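Long-range contact in yersinopine dehydrogenase (PDB 6C4M), which catalyses the NADPH-dependent reductive condensation of pyruvate with a histidine-derived intermediate, the last step in making the metallophore yersinopine: residues A[254-266]-A[402-414]. Sequence-based numbering, arbitrary orientation.
Sequences SITNYVHPPLALA and VPLEDVHKLRTLL
Helix 255-264 packs against helix 402-414 in a buried helix-helix contact, the axes 9.6 Å apart at closest approach and crossing at -116°. Its central feature is a His-carboxylate hydrogen bond. His260, the inferred proton donor/acceptor of the active site, gives its ND1 proton to OD1 of Asp406 at 2.9 Å. Asp406 OD1 lies near the plane of the imidazole, at its edge. The bond is bent, 136° at the hydrogen. ND1 meets OD1 on the syn side, tilted out of the carboxylate plane, and the imidazole and carboxylate planes are turned 69° apart. The bond probably restrains ring rotation, and NE2 lies on the far side of the ring from Asp406. Thr256 CG2 lies above one face of the ring, toward its rim, and Val402 CG2 meets CE1 of His260 at 3.9 Å.

On one flank the contact is apolar. CB of Ala264 fits against CG1 of Val402 and CB of Pro403, which follows a cis peptide bond. Leu265, just past the helix, sends CD2 to Pro403 CB at 3.6 Å and to CG2 of Val407. Pro261, where the helix is kinked, sets CB against CD2 of Leu410; Leu303 and Tyr307 of helix 294-313 pack on Pro261 and Leu410 respectively.

Toward the start of helix 255-264 the contact turns polar. The extended side chain of Lys409 comes within about 5 Å of the bound NADP. Asn257 ND2 is hydrogen-bonded to Ser141 and touches CD1 of Leu413. A water donates to Asn257 OD1 at 2.7 Å and accepts from Lys409 NZ at 3.1 Å.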
ATOM      1  N   SER A 254      12.490   0.637  22.249  1.00 36.25           N
ATOM      2  CA  SER A 254      11.747  -0.627  22.136  1.00 33.78           C
ATOM      3  C   SER A 254      10.663  -0.482  21.052  1.00 31.29           C
ATOM      4  O   SER A 254       9.593   0.077  21.302  1.00 30.77           O
ATOM      5  CB  SER A 254      11.111  -1.014  23.471  1.00 30.60           C
ATOM      6  OG  SER A 254      12.096  -1.048  24.502  1.00 40.58           O
ATOM      7  N   ILE A 255      10.893  -1.066  19.874  1.00 31.47           N
ATOM      8  CA  ILE A 255       9.992  -0.851  18.744  1.00 34.25           C
ATOM      9  C   ILE A 255       8.554  -1.257  19.086  1.00 33.99           C
ATOM     10  O   ILE A 255       7.602  -0.568  18.695  1.00 30.62           O
ATOM     11  CB  ILE A 255      10.508  -1.610  17.509  1.00 34.54           C
ATOM     12  CG1 ILE A 255       9.620  -1.307  16.282  1.00 35.33           C
ATOM     13  CG2 ILE A 255      10.588  -3.103  17.802  1.00 35.08           C
ATOM     14  CD1 ILE A 255      10.101  -1.931  15.016  1.00 39.44           C
ATOM     15  N   THR A 256       8.366  -2.379  19.807  1.00 31.80           N
ATOM     16  CA  THR A 256       7.022  -2.922  19.974  1.00 32.16           C
ATOM     17  C   THR A 256       6.144  -2.013  20.806  1.00 31.53           C
ATOM     18  O   THR A 256       4.927  -2.046  20.646  1.00 30.37           O
ATOM     19  CB  THR A 256       7.030  -4.313  20.603  1.00 37.67           C
ATOM     20  OG1 THR A 256       7.607  -4.235  21.914  1.00 37.12           O
ATOM     21  CG2 THR A 256       7.807  -5.294  19.720  1.00 39.16           C
ATOM     22  N   ASN A 257       6.716  -1.188  21.675  1.00 28.65           N
ATOM     23  CA  ASN A 257       5.873  -0.251  22.412  1.00 26.93           C
ATOM     24  C   ASN A 257       5.224   0.769  21.497  1.00 28.54           C
ATOM     25  O   ASN A 257       4.145   1.278  21.819  1.00 29.25           O
ATOM     26  CB  ASN A 257       6.673   0.479  23.480  1.00 28.63           C
ATOM     27  CG  ASN A 257       7.137  -0.447  24.616  1.00 31.09           C
ATOM     28  OD1 ASN A 257       7.885  -1.395  24.381  1.00 34.18           O
ATOM     29  ND2 ASN A 257       6.675  -0.179  25.844  1.00 31.69           N
ATOM     30  N   TYR A 258       5.878   1.105  20.380  1.00 28.11           N
ATOM     31  CA  TYR A 258       5.356   2.081  19.426  1.00 23.78           C
ATOM     32  C   TYR A 258       4.391   1.451  18.431  1.00 27.67           C
ATOM     33  O   TYR A 258       3.371   2.060  18.096  1.00 30.62           O
ATOM     34  CB  TYR A 258       6.512   2.739  18.654  1.00 28.37           C
ATOM     35  CG  TYR A 258       7.413   3.573  19.525  1.00 26.58           C
ATOM     36  CD1 TYR A 258       7.109   4.896  19.796  1.00 28.22           C
ATOM     37  CD2 TYR A 258       8.556   3.028  20.097  1.00 31.74           C
ATOM     38  CE1 TYR A 258       7.951   5.667  20.603  1.00 28.97           C
ATOM     39  CE2 TYR A 258       9.396   3.784  20.907  1.00 29.12           C
ATOM     40  CZ  TYR A 258       9.072   5.102  21.173  1.00 33.63           C
ATOM     41  OH  TYR A 258       9.886   5.892  21.980  1.00 35.24           O
ATOM     42  N   VAL A 259       4.699   0.252  17.944  1.00 28.95           N
ATOM     43  CA  VAL A 259       4.053  -0.301  16.760  1.00 31.59           C
ATOM     44  C   VAL A 259       2.900  -1.235  17.112  1.00 31.85           C
ATOM     45  O   VAL A 259       1.869  -1.240  16.435  1.00 29.39           O
ATOM     46  CB  VAL A 259       5.104  -1.030  15.902  1.00 34.22           C
ATOM     47  CG1 VAL A 259       4.479  -1.790  14.745  1.00 34.00           C
ATOM     48  CG2 VAL A 259       6.095  -0.036  15.396  1.00 32.89           C
ATOM     49  N   HIS A 260       3.077  -2.081  18.114  1.00 27.97           N
ATOM     50  CA  HIS A 260       2.041  -3.066  18.423  1.00 28.75           C
ATOM     51  C   HIS A 260       0.720  -2.453  18.844  1.00 28.12           C
ATOM     52  O   HIS A 260      -0.327  -2.928  18.366  1.00 30.89           O
ATOM     53  CB  HIS A 260       2.549  -4.047  19.483  1.00 27.82           C
ATOM     54  CG  HIS A 260       3.391  -5.135  18.909  1.00 33.78           C
ATOM     55  ND1 HIS A 260       3.807  -6.235  19.632  1.00 38.63           N
ATOM     56  CD2 HIS A 260       3.949  -5.257  17.680  1.00 38.26           C
ATOM     57  CE1 HIS A 260       4.563  -7.001  18.862  1.00 38.90           C
ATOM     58  NE2 HIS A 260       4.671  -6.426  17.677  1.00 37.29           N
ATOM     59  N   PRO A 261       0.647  -1.492  19.759  1.00 31.78           N
ATOM     60  CA  PRO A 261      -0.687  -1.111  20.260  1.00 31.57           C
ATOM     61  C   PRO A 261      -1.579  -0.555  19.159  1.00 29.85           C
ATOM     62  O   PRO A 261      -2.765  -0.903  19.089  1.00 27.33           O
ATOM     63  CB  PRO A 261      -0.383  -0.075  21.352  1.00 27.64           C
ATOM     64  CG  PRO A 261       0.973  -0.540  21.902  1.00 27.46           C
ATOM     65  CD  PRO A 261       1.715  -0.949  20.624  1.00 28.80           C
ATOM     66  N   PRO A 262      -1.067   0.281  18.254  1.00 27.98           N
ATOM     67  CA  PRO A 262      -1.959   0.798  17.192  1.00 27.26           C
ATOM     68  C   PRO A 262      -2.473  -0.282  16.260  1.00 27.94           C
ATOM     69  O   PRO A 262      -3.647  -0.247  15.847  1.00 27.59           O
ATOM     70  CB  PRO A 262      -1.075   1.805  16.453  1.00 28.67           C
ATOM     71  CG  PRO A 262      -0.064   2.211  17.456  1.00 29.66           C
ATOM     72  CD  PRO A 262       0.221   0.976  18.256  1.00 27.21           C
ATOM     73  N   LEU A 263      -1.619  -1.245  15.914  1.00 25.47           N
ATOM     74  CA  LEU A 263      -2.004  -2.330  15.019  1.00 28.45           C
ATOM     75  C   LEU A 263      -2.851  -3.369  15.739  1.00 27.92           C
ATOM     76  O   LEU A 263      -3.894  -3.788  15.235  1.00 27.85           O
ATOM     77  CB  LEU A 263      -0.746  -2.995  14.440  1.00 28.04           C
ATOM     78  CG  LEU A 263      -0.197  -2.487  13.108  1.00 38.71           C
ATOM     79  CD1 LEU A 263      -0.296  -0.983  13.004  1.00 35.79           C
ATOM     80  CD2 LEU A 263       1.234  -2.973  12.934  1.00 33.43           C
ATOM     81  N   ALA A 264      -2.409  -3.794  16.916  1.00 24.89           N
ATOM     82  CA  ALA A 264      -3.031  -4.917  17.596  1.00 26.23           C
ATOM     83  C   ALA A 264      -4.343  -4.519  18.254  1.00 24.71           C
ATOM     84  O   ALA A 264      -5.189  -5.379  18.512  1.00 25.64           O
ATOM     85  CB  ALA A 264      -2.073  -5.498  18.656  1.00 32.91           C
ATOM     86  N   LEU A 265      -4.494  -3.245  18.603  1.00 24.65           N
ATOM     87  CA  LEU A 265      -5.663  -2.761  19.316  1.00 24.32           C
ATOM     88  C   LEU A 265      -6.605  -1.968  18.409  1.00 26.10           C
ATOM     89  O   LEU A 265      -7.552  -1.349  18.895  1.00 25.26           O
ATOM     90  CB  LEU A 265      -5.219  -1.907  20.513  1.00 25.52           C
ATOM     91  CG  LEU A 265      -4.255  -2.547  21.526  1.00 25.30           C
ATOM     92  CD1 LEU A 265      -4.071  -1.603  22.708  1.00 25.91           C
ATOM     93  CD2 LEU A 265      -4.759  -3.917  22.020  1.00 26.32           C
ATOM     94  N   ALA A 266      -6.359  -1.969  17.111  1.00 24.34           N
ATOM     95  CA  ALA A 266      -7.344  -1.448  16.172  1.00 28.21           C
ATOM     96  C   ALA A 266      -8.665  -2.210  16.291  1.00 26.82           C
ATOM     97  O   ALA A 266      -8.697  -3.412  16.577  1.00 27.23           O
ATOM     98  CB  ALA A 266      -6.808  -1.560  14.757  1.00 28.70           C
ATOM     99  N   VAL A 402       0.487 -11.300  21.878  1.00 29.93           N
ATOM    100  CA  VAL A 402       0.014 -10.077  21.243  1.00 31.03           C
ATOM    101  C   VAL A 402      -1.514 -10.117  21.277  1.00 33.44           C
ATOM    102  O   VAL A 402      -2.113 -11.000  20.638  1.00 34.11           O
ATOM    103  CB  VAL A 402       0.564  -9.930  19.809  1.00 35.72           C
ATOM    104  CG1 VAL A 402      -0.012  -8.698  19.165  1.00 35.70           C
ATOM    105  CG2 VAL A 402       2.112  -9.844  19.859  1.00 39.53           C
ATOM    106  N   PRO A 403      -2.184  -9.200  21.995  1.00 29.61           N
ATOM    107  CA  PRO A 403      -1.767  -7.950  22.656  1.00 32.99           C
ATOM    108  C   PRO A 403      -1.552  -7.982  24.182  1.00 26.55           C
ATOM    109  O   PRO A 403      -1.358  -6.915  24.777  1.00 28.71           O
ATOM    110  CB  PRO A 403      -2.948  -7.042  22.369  1.00 26.40           C
ATOM    111  CG  PRO A 403      -4.149  -7.997  22.572  1.00 29.07           C
ATOM    112  CD  PRO A 403      -3.644  -9.361  22.033  1.00 32.14           C
ATOM    113  N   LEU A 404      -1.618  -9.156  24.801  1.00 26.40           N
ATOM    114  CA  LEU A 404      -1.592  -9.215  26.272  1.00 30.74           C
ATOM    115  C   LEU A 404      -0.368  -8.500  26.837  1.00 29.25           C
ATOM    116  O   LEU A 404      -0.483  -7.685  27.769  1.00 27.58           O
ATOM    117  CB  LEU A 404      -1.627 -10.668  26.741  1.00 26.69           C
ATOM    118  CG  LEU A 404      -1.610 -10.861  28.263  1.00 33.06           C
ATOM    119  CD1 LEU A 404      -2.819 -10.234  28.893  1.00 31.32           C
ATOM    120  CD2 LEU A 404      -1.552 -12.330  28.579  1.00 36.90           C
ATOM    121  N   GLU A 405       0.817  -8.798  26.292  1.00 31.19           N
ATOM    122  CA  GLU A 405       2.050  -8.151  26.761  1.00 28.63           C
ATOM    123  C   GLU A 405       2.006  -6.643  26.512  1.00 30.76           C
ATOM    124  O   GLU A 405       2.412  -5.847  27.376  1.00 25.25           O
ATOM    125  CB  GLU A 405       3.259  -8.777  26.060  1.00 33.10           C
ATOM    126  CG  GLU A 405       3.617 -10.228  26.509  1.00 36.61           C
ATOM    127  CD  GLU A 405       4.722 -10.864  25.640  1.00 40.51           C
ATOM    128  OE1 GLU A 405       5.462 -10.116  24.960  1.00 36.36           O
ATOM    129  OE2 GLU A 405       4.828 -12.111  25.625  1.00 42.42           O
ATOM    130  N   ASP A 406       1.451  -6.239  25.356  1.00 29.99           N
ATOM    131  CA  ASP A 406       1.432  -4.834  24.950  1.00 27.03           C
ATOM    132  C   ASP A 406       0.457  -4.042  25.797  1.00 26.95           C
ATOM    133  O   ASP A 406       0.717  -2.885  26.148  1.00 30.88           O
ATOM    134  CB  ASP A 406       1.069  -4.732  23.455  1.00 29.80           C
ATOM    135  CG  ASP A 406       1.931  -5.653  22.589  1.00 36.81           C
ATOM    136  OD1 ASP A 406       3.095  -5.304  22.255  1.00 31.26           O
ATOM    137  OD2 ASP A 406       1.461  -6.769  22.295  1.00 38.54           O
ATOM    138  N   VAL A 407      -0.666  -4.651  26.148  1.00 24.66           N
ATOM    139  CA  VAL A 407      -1.605  -3.987  27.028  1.00 24.60           C
ATOM    140  C   VAL A 407      -0.973  -3.751  28.394  1.00 26.39           C
ATOM    141  O   VAL A 407      -1.042  -2.644  28.940  1.00 27.15           O
ATOM    142  CB  VAL A 407      -2.898  -4.806  27.106  1.00 24.95           C
ATOM    143  CG1 VAL A 407      -3.798  -4.284  28.167  1.00 31.75           C
ATOM    144  CG2 VAL A 407      -3.600  -4.718  25.702  1.00 27.05           C
ATOM    145  N   HIS A 408      -0.325  -4.776  28.954  1.00 26.19           N
ATOM    146  CA  HIS A 408       0.348  -4.599  30.240  1.00 27.04           C
ATOM    147  C   HIS A 408       1.402  -3.493  30.167  1.00 27.23           C
ATOM    148  O   HIS A 408       1.431  -2.582  31.002  1.00 28.15           O
ATOM    149  CB  HIS A 408       0.995  -5.915  30.666  1.00 27.49           C
ATOM    150  CG  HIS A 408       0.025  -6.983  31.044  1.00 29.15           C
ATOM    151  ND1 HIS A 408       0.367  -8.314  31.025  1.00 29.51           N
ATOM    152  CD2 HIS A 408      -1.265  -6.929  31.457  1.00 29.94           C
ATOM    153  CE1 HIS A 408      -0.664  -9.041  31.410  1.00 30.74           C
ATOM    154  NE2 HIS A 408      -1.677  -8.225  31.661  1.00 30.47           N
ATOM    155  N   LYS A 409       2.247  -3.522  29.139  1.00 27.19           N
ATOM    156  CA  LYS A 409       3.319  -2.530  29.084  1.00 29.78           C
ATOM    157  C   LYS A 409       2.769  -1.119  28.971  1.00 30.75           C
ATOM    158  O   LYS A 409       3.278  -0.188  29.611  1.00 26.91           O
ATOM    159  CB  LYS A 409       4.245  -2.828  27.919  1.00 32.59           C
ATOM    160  CG  LYS A 409       5.139  -4.064  28.117  1.00 29.26           C
ATOM    161  CD  LYS A 409       5.816  -4.389  26.780  1.00 33.19           C
ATOM    162  CE  LYS A 409       6.479  -5.743  26.771  1.00 44.83           C
ATOM    163  NZ  LYS A 409       7.138  -6.014  25.459  1.00 48.73           N
ATOM    164  N   LEU A 410       1.712  -0.941  28.168  1.00 28.32           N
ATOM    165  CA  LEU A 410       1.179   0.390  27.964  1.00 26.81           C
ATOM    166  C   LEU A 410       0.354   0.832  29.158  1.00 24.97           C
ATOM    167  O   LEU A 410       0.407   2.009  29.539  1.00 27.95           O
ATOM    168  CB  LEU A 410       0.358   0.420  26.657  1.00 27.93           C
ATOM    169  CG  LEU A 410      -0.333   1.730  26.315  1.00 30.09           C
ATOM    170  CD1 LEU A 410       0.719   2.808  26.189  1.00 31.90           C
ATOM    171  CD2 LEU A 410      -1.097   1.558  25.007  1.00 28.63           C
ATOM    172  N   ARG A 411      -0.399  -0.080  29.782  1.00 24.63           N
ATOM    173  CA  ARG A 411      -1.150   0.315  30.971  1.00 28.62           C
ATOM    174  C   ARG A 411      -0.223   0.792  32.078  1.00 27.62           C
ATOM    175  O   ARG A 411      -0.506   1.795  32.749  1.00 27.68           O
ATOM    176  CB  ARG A 411      -2.008  -0.836  31.484  1.00 33.08           C
ATOM    177  CG  ARG A 411      -2.765  -0.493  32.794  1.00 35.39           C
ATOM    178  CD  ARG A 411      -3.787  -1.556  33.159  1.00 45.86           C
ATOM    179  NE  ARG A 411      -4.670  -1.820  32.018  1.00 51.11           N
ATOM    180  CZ  ARG A 411      -5.757  -2.567  32.065  1.00 55.31           C
ATOM    181  NH1 ARG A 411      -6.121  -3.106  33.225  1.00 64.59           N
ATOM    182  NH2 ARG A 411      -6.491  -2.749  30.957  1.00 53.09           N
ATOM    183  N   THR A 412       0.885   0.080  32.303  1.00 27.02           N
ATOM    184  CA  THR A 412       1.829   0.525  33.325  1.00 26.70           C
ATOM    185  C   THR A 412       2.263   1.961  33.054  1.00 30.50           C
ATOM    186  O   THR A 412       2.244   2.805  33.959  1.00 28.12           O
ATOM    187  CB  THR A 412       3.042  -0.419  33.391  1.00 27.38           C
ATOM    188  OG1 THR A 412       2.627  -1.719  33.865  1.00 28.54           O
ATOM    189  CG2 THR A 412       4.106   0.135  34.360  1.00 30.20           C
ATOM    190  N   LEU A 413       2.615   2.271  31.796  1.00 26.67           N
ATOM    191  CA  LEU A 413       3.061   3.623  31.462  1.00 27.48           C
ATOM    192  C   LEU A 413       1.938   4.647  31.545  1.00 26.00           C
ATOM    193  O   LEU A 413       2.176   5.792  31.957  1.00 28.42           O
ATOM    194  CB  LEU A 413       3.690   3.622  30.080  1.00 25.15           C
ATOM    195  CG  LEU A 413       4.956   2.787  29.970  1.00 28.00           C
ATOM    196  CD1 LEU A 413       5.397   2.529  28.533  1.00 32.95           C
ATOM    197  CD2 LEU A 413       6.037   3.505  30.689  1.00 29.13           C
ATOM    198  N   LEU A 414       0.718   4.265  31.176  1.00 29.32           N
ATOM    199  CA  LEU A 414      -0.411   5.180  31.304  1.00 30.96           C
ATOM    200  C   LEU A 414      -0.673   5.518  32.759  1.00 31.43           C
ATOM    201  O   LEU A 414      -0.982   6.669  33.086  1.00 28.99           O
ATOM    202  CB  LEU A 414      -1.673   4.571  30.686  1.00 32.53           C
ATOM    203  CG  LEU A 414      -2.882   5.512  30.578  1.00 37.40           C
ATOM    204  CD1 LEU A 414      -2.598   6.654  29.613  1.00 35.87           C
ATOM    205  CD2 LEU A 414      -4.098   4.764  30.079  1.00 40.18           C
TER
HETATM  206  O   HOH W   1       9.139  -3.695  25.113  1.00 36.71           O